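Local coordinates for Lmo2445 protein (Listeria monocytogenes EGD-e, PDB 5HZL) that is of unknown function but is a secreted, internalin-like leucine-rich-repeat protein that binds calcium ions, at residues E82-W86 with I106-A111; V220-I225 with I279-Y283. All coordinates share one frame; numbering follows the deposited sequence.

Interaction 1: E82-W86 with I106-A111; sequences ELAIW and IEANGA
Leu83 and Ile106 pair side by side on strands 82-84 and 105-107, neighbours in the parallel sheet that lines one side of a leucine-rich-repeat solenoid; Ala84 and Glu107 form the next pair. The two segments are equivalent parts of successive turns.

Two backbone hydrogen bonds join them. Glu107 N gives its hydrogen to Leu83 O at 3.0 Å. Glu107 O accepts from Ile85 N, also at 3.0 Å. One residue of the second strand thus bonds both before and after Ala84, as parallel pairing requires. Strand 82-84 bonds on to Ile57 and Leu59 of the preceding turn; beyond strand 105-107, the side chain of Asn132 from the following turn hydrogen-bonds to Ala108 O and Ala111 N in the loop.

The apolar contacts face the interior of the coil. Leu83 CB lies 4.4 Å from Ile106 CG1, a loose contact between branched residues that suit a core filled by stacked aliphatic chains. Past the strands, Ile85 CG1 sits 3.6 Å from Ala108 CB. The chi1 of Ile85, 55°, sets CG1 between its backbone N and carbonyl carbon, where it meets the methyl of Ala108; a side chain this small suits a close approach.

Polar and aromatic groups occupy the other side, with Ala84. The carboxylates of Glu82 and Glu107 approach with OE1 to OE1 at 3.9 Å and their planes 38° apart; this closeness of like charges probably raises their proton affinity slightly, and both are partly exposed. Trp86, exposed at the surface, turns the edge of its indole to the strand end: its CD1 lies 3.5 Å from Glu107 O, near the ring plane.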
loop_
_atom_site.group_PDB
_atom_site.type_symbol
_atom_site.label_atom_id
_atom_site.label_comp_id
_atom_site.label_asym_id
_atom_site.label_seq_id
_atom_site.Cartn_x
_atom_site.Cartn_y
_atom_site.Cartn_z
ATOM N N GLU A 82 6.643 -6.169 18.282
ATOM C CA GLU A 82 5.414 -5.805 17.594
ATOM C C GLU A 82 5.062 -4.333 17.730
ATOM O O GLU A 82 5.132 -3.775 18.813
ATOM C CB GLU A 82 4.265 -6.633 18.172
ATOM C CG GLU A 82 2.867 -6.284 17.660
ATOM C CD GLU A 82 1.762 -7.112 18.320
ATOM O OE1 GLU A 82 0.856 -6.492 18.933
ATOM O OE2 GLU A 82 1.814 -8.368 18.277
ATOM N N LEU A 83 4.666 -3.721 16.620
ATOM C CA LEU A 83 4.226 -2.332 16.577
ATOM C C LEU A 83 2.748 -2.339 16.148
ATOM O O LEU A 83 2.439 -2.752 15.028
ATOM C CB LEU A 83 5.044 -1.536 15.568
ATOM C CG LEU A 83 4.611 -0.080 15.390
ATOM C CD1 LEU A 83 4.629 0.670 16.717
ATOM C CD2 LEU A 83 5.496 0.597 14.360
ATOM N N ALA A 84 1.858 -1.895 17.030
ATOM C CA ALA A 84 0.420 -1.829 16.775
ATOM C C ALA A 84 -0.002 -0.359 16.602
ATOM O O ALA A 84 -0.126 0.372 17.598
ATOM C CB ALA A 84 -0.327 -2.459 17.938
ATOM N N ILE A 85 -0.217 0.069 15.355
ATOM C CA ILE A 85 -0.599 1.453 15.056
ATOM C C ILE A 85 -1.839 1.589 14.174
ATOM O O ILE A 85 -2.030 2.612 13.522
ATOM C CB ILE A 85 0.579 2.238 14.416
ATOM C CG1 ILE A 85 1.096 1.520 13.171
ATOM C CG2 ILE A 85 1.713 2.423 15.413
ATOM C CD1 ILE A 85 2.213 2.242 12.459
ATOM N N TRP A 86 -2.700 0.582 14.189
ATOM C CA TRP A 86 -3.920 0.612 13.378
ATOM C C TRP A 86 -4.953 1.636 13.861
ATOM O O TRP A 86 -5.002 1.942 15.034
ATOM C CB TRP A 86 -4.531 -0.794 13.256
ATOM C CG TRP A 86 -4.695 -1.590 14.533
ATOM C CD1 TRP A 86 -3.788 -2.452 15.073
ATOM C CD2 TRP A 86 -5.837 -1.624 15.391
ATOM N NE1 TRP A 86 -4.283 -3.005 16.226
ATOM C CE2 TRP A 86 -5.541 -2.524 16.445
ATOM C CE3 TRP A 86 -7.076 -0.978 15.382
ATOM C CZ2 TRP A 86 -6.444 -2.800 17.480
ATOM C CZ3 TRP A 86 -7.987 -1.251 16.422
ATOM C CH2 TRP A 86 -7.660 -2.155 17.454
ATOM N N ILE A 106 4.402 -5.679 12.135
ATOM C CA ILE A 106 3.741 -4.361 12.075
ATOM C C ILE A 106 2.262 -4.562 11.720
ATOM O O ILE A 106 1.959 -5.091 10.663
ATOM C CB ILE A 106 4.379 -3.418 11.030
ATOM C CG1 ILE A 106 5.783 -3.031 11.475
ATOM C CG2 ILE A 106 3.529 -2.155 10.836
ATOM C CD1 ILE A 106 6.493 -2.050 10.567
ATOM N N GLU A 107 1.369 -4.143 12.613
ATOM C CA GLU A 107 -0.072 -4.222 12.410
ATOM C C GLU A 107 -0.566 -2.786 12.309
ATOM O O GLU A 107 -0.788 -2.121 13.321
ATOM C CB GLU A 107 -0.729 -5.005 13.540
ATOM C CG GLU A 107 -0.431 -6.499 13.462
ATOM C CD GLU A 107 -0.967 -7.300 14.642
ATOM O OE1 GLU A 107 -1.256 -6.708 15.721
ATOM O OE2 GLU A 107 -1.070 -8.546 14.499
ATOM N N ALA A 108 -0.733 -2.330 11.064
ATOM C CA ALA A 108 -1.122 -0.952 10.751
ATOM C C ALA A 108 -2.301 -0.790 9.800
ATOM O O ALA A 108 -2.283 0.061 8.911
ATOM C CB ALA A 108 0.098 -0.233 10.197
ATOM N N ASN A 109 -3.330 -1.598 10.001
ATOM C CA ASN A 109 -4.543 -1.527 9.190
ATOM C C ASN A 109 -5.290 -0.202 9.405
ATOM O O ASN A 109 -5.386 0.269 10.535
ATOM C CB ASN A 109 -5.512 -2.656 9.598
ATOM C CG ASN A 109 -6.844 -2.573 8.879
ATOM O OD1 ASN A 109 -7.814 -2.088 9.431
ATOM N ND2 ASN A 109 -6.875 -2.967 7.623
ATOM N N GLY A 110 -5.825 0.378 8.330
ATOM C CA GLY A 110 -6.617 1.616 8.403
ATOM C C GLY A 110 -6.048 2.730 9.247
ATOM O O GLY A 110 -6.757 3.356 10.025
ATOM N N ALA A 111 -4.756 2.975 9.070
ATOM C CA ALA A 111 -4.037 3.990 9.808
ATOM C C ALA A 111 -3.742 5.225 8.961
ATOM O O ALA A 111 -2.932 6.068 9.348
ATOM C CB ALA A 111 -2.747 3.384 10.315
#

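Interaction 2: V220-I225 with I279-Y283; sequences VFVPFI and ISLGY
This is a largely apolar side-chain contact in the buried interior of the C-terminal domain; no hydrogen bond crosses between the segments. Strand 273-281 of the mixed sheet supplies Ile279 and Leu281. Val220 comes from strand 219-221, Val222 from the link after it, and Phe224 and Ile225 from the start of helix 223-227.

Val220 and Ile279 meet tip to tip, CG2 to CD1 at 4.0 Å. Both branch at CB, which suits strand positions and gives short, stiff side chains for filling the space between layers. Ile225, from the first turn of the helix, faces both strand residues, crossing each at about a right angle. Its CD1 is 4.1 Å from Ile279 CG2, and its CG1 is 4.1 Å from Leu281 CD1.

Phe224 and Leu281 run alongside in opposite senses, so that the methyl CD1 of Leu281 comes to the edge of the ring, near its plane, at 3.4 Å from Phe224 CD1. With chi1 at 180°, the phenyl group points away from the backbone N of Phe224, which carries its edge across to the strand. The ring also packs on Tyr292 of strand 290-298 and on Ile185 and Phe200 from the end of the repeat region. Tyr283 has a peripheral place here; its hydroxyl is hydrogen-bonded to Tyr254.

Phe294 of the neighbouring strand 290-298 packs against Val220, Val222 and Ile279. Together these residues fill the space between the mixed sheet and the layer of strand 219-221 and the short helix, consistent with the immunoglobulin-like E-set beta sandwich to which this domain's family belongs.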
loop_
_atom_site.group_PDB
_atom_site.type_symbol
_atom_site.label_atom_id
_atom_site.label_comp_id
_atom_site.label_asym_id
_atom_site.label_seq_id
_atom_site.Cartn_x
_atom_site.Cartn_y
_atom_site.Cartn_z
ATOM N N VAL A 220 -5.563 4.380 -25.093
ATOM C CA VAL A 220 -5.207 4.393 -23.662
ATOM C C VAL A 220 -4.091 3.404 -23.293
ATOM O O VAL A 220 -3.943 2.373 -23.953
ATOM C CB VAL A 220 -6.459 4.097 -22.813
ATOM C CG1 VAL A 220 -7.494 5.189 -23.029
ATOM C CG2 VAL A 220 -7.068 2.735 -23.152
ATOM N N PHE A 221 -3.335 3.717 -22.230
ATOM C CA PHE A 221 -2.199 2.890 -21.731
ATOM C C PHE A 221 -2.684 1.987 -20.610
ATOM O O PHE A 221 -2.900 2.471 -19.494
ATOM C CB PHE A 221 -1.064 3.810 -21.245
ATOM C CG PHE A 221 0.111 3.091 -20.645
ATOM C CD1 PHE A 221 0.989 2.376 -21.443
ATOM C CD2 PHE A 221 0.375 3.172 -19.278
ATOM C CE1 PHE A 221 2.084 1.726 -20.893
ATOM C CE2 PHE A 221 1.471 2.525 -18.724
ATOM C CZ PHE A 221 2.325 1.801 -19.533
ATOM N N VAL A 222 -2.852 0.688 -20.900
ATOM C CA VAL A 222 -3.359 -0.265 -19.909
ATOM C C VAL A 222 -2.589 -1.587 -19.959
ATOM O O VAL A 222 -3.066 -2.573 -20.544
ATOM C CB VAL A 222 -4.868 -0.555 -20.137
ATOM C CG1 VAL A 222 -5.455 -1.259 -18.903
ATOM C CG2 VAL A 222 -5.654 0.727 -20.405
ATOM N N PRO A 223 -1.398 -1.628 -19.336
ATOM C CA PRO A 223 -0.586 -2.843 -19.339
ATOM C C PRO A 223 -1.256 -4.097 -18.802
ATOM O O PRO A 223 -0.947 -5.189 -19.269
ATOM C CB PRO A 223 0.604 -2.467 -18.464
ATOM C CG PRO A 223 0.745 -1.018 -18.668
ATOM C CD PRO A 223 -0.656 -0.496 -18.757
ATOM N N PHE A 224 -2.161 -3.930 -17.842
ATOM C CA PHE A 224 -2.868 -5.055 -17.232
ATOM C C PHE A 224 -3.565 -5.947 -18.264
ATOM O O PHE A 224 -3.520 -7.174 -18.154
ATOM C CB PHE A 224 -3.890 -4.544 -16.200
ATOM C CG PHE A 224 -4.668 -5.644 -15.523
ATOM C CD1 PHE A 224 -5.859 -6.104 -16.068
ATOM C CD2 PHE A 224 -4.201 -6.231 -14.349
ATOM C CE1 PHE A 224 -6.567 -7.122 -15.459
ATOM C CE2 PHE A 224 -4.911 -7.249 -13.736
ATOM C CZ PHE A 224 -6.092 -7.696 -14.292
ATOM N N ILE A 225 -4.206 -5.324 -19.253
ATOM C CA ILE A 225 -4.922 -6.055 -20.305
ATOM C C ILE A 225 -4.045 -7.109 -20.987
ATOM O O ILE A 225 -4.467 -8.245 -21.201
ATOM C CB ILE A 225 -5.492 -5.087 -21.374
ATOM C CG1 ILE A 225 -6.603 -4.228 -20.760
ATOM C CG2 ILE A 225 -6.076 -5.850 -22.562
ATOM C CD1 ILE A 225 -7.132 -3.144 -21.677
ATOM N N ILE A 279 -13.485 0.118 -19.560
ATOM C CA ILE A 279 -13.013 -1.161 -20.045
ATOM C C ILE A 279 -13.229 -2.068 -18.844
ATOM O O ILE A 279 -12.593 -1.891 -17.824
ATOM C CB ILE A 279 -11.526 -1.140 -20.425
ATOM C CG1 ILE A 279 -11.284 -0.118 -21.536
ATOM C CG2 ILE A 279 -11.085 -2.520 -20.893
ATOM C CD1 ILE A 279 -9.828 0.054 -21.932
ATOM N N SER A 280 -14.146 -3.019 -18.972
ATOM C CA SER A 280 -14.484 -3.964 -17.919
ATOM C C SER A 280 -13.914 -5.326 -18.289
ATOM O O SER A 280 -14.263 -5.875 -19.323
ATOM C CB SER A 280 -16.002 -4.027 -17.793
ATOM O OG SER A 280 -16.416 -5.037 -16.899
ATOM N N LEU A 281 -13.047 -5.862 -17.437
ATOM C CA LEU A 281 -12.390 -7.160 -17.637
ATOM C C LEU A 281 -12.972 -8.156 -16.647
ATOM O O LEU A 281 -13.405 -7.756 -15.575
ATOM C CB LEU A 281 -10.908 -6.995 -17.353
ATOM C CG LEU A 281 -10.289 -5.794 -18.076
ATOM C CD1 LEU A 281 -8.869 -5.536 -17.602
ATOM C CD2 LEU A 281 -10.344 -5.978 -19.581
ATOM N N GLY A 282 -12.976 -9.444 -16.977
ATOM C CA GLY A 282 -13.542 -10.468 -16.072
ATOM C C GLY A 282 -13.199 -11.870 -16.510
ATOM O O GLY A 282 -13.030 -12.099 -17.707
ATOM N N TYR A 283 -13.101 -12.813 -15.561
ATOM C CA TYR A 283 -12.725 -14.203 -15.892
ATOM C C TYR A 283 -13.360 -15.222 -14.953
ATOM O O TYR A 283 -13.405 -16.415 -15.271
ATOM C CB TYR A 283 -11.192 -14.355 -15.847
ATOM C CG TYR A 283 -10.432 -13.201 -16.500
ATOM C CD1 TYR A 283 -10.191 -13.150 -17.878
ATOM C CD2 TYR A 283 -9.975 -12.146 -15.729
ATOM C CE1 TYR A 283 -9.505 -12.071 -18.452
ATOM C CE2 TYR A 283 -9.287 -11.065 -16.278
ATOM C CZ TYR A 283 -9.047 -11.024 -17.640
ATOM O OH TYR A 283 -8.362 -9.941 -18.169
#

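Interaction 1 and interaction 2 belong to different parts of the chain, on opposite sides of its centre, with centres 33 Å apart and nearest atoms about 22 Å apart. They follow one another in sequence: 82-86 with 106-111 joins two turns of the repeat solenoid, whereas 220-225 with 279-283 ties layers of the C-terminal domain. Backbone hydrogen bonds cross interaction 1 but not interaction 2. Calcium lies near both without being bound by either: the Asn109 side chain is about 9 Å from a bound calcium ion, and that of Ile225 about 11 Å from one. Phe224, about 9 Å from the calcium ligand Glu187 between side chains, brings interaction 2 close to the end of the repeats.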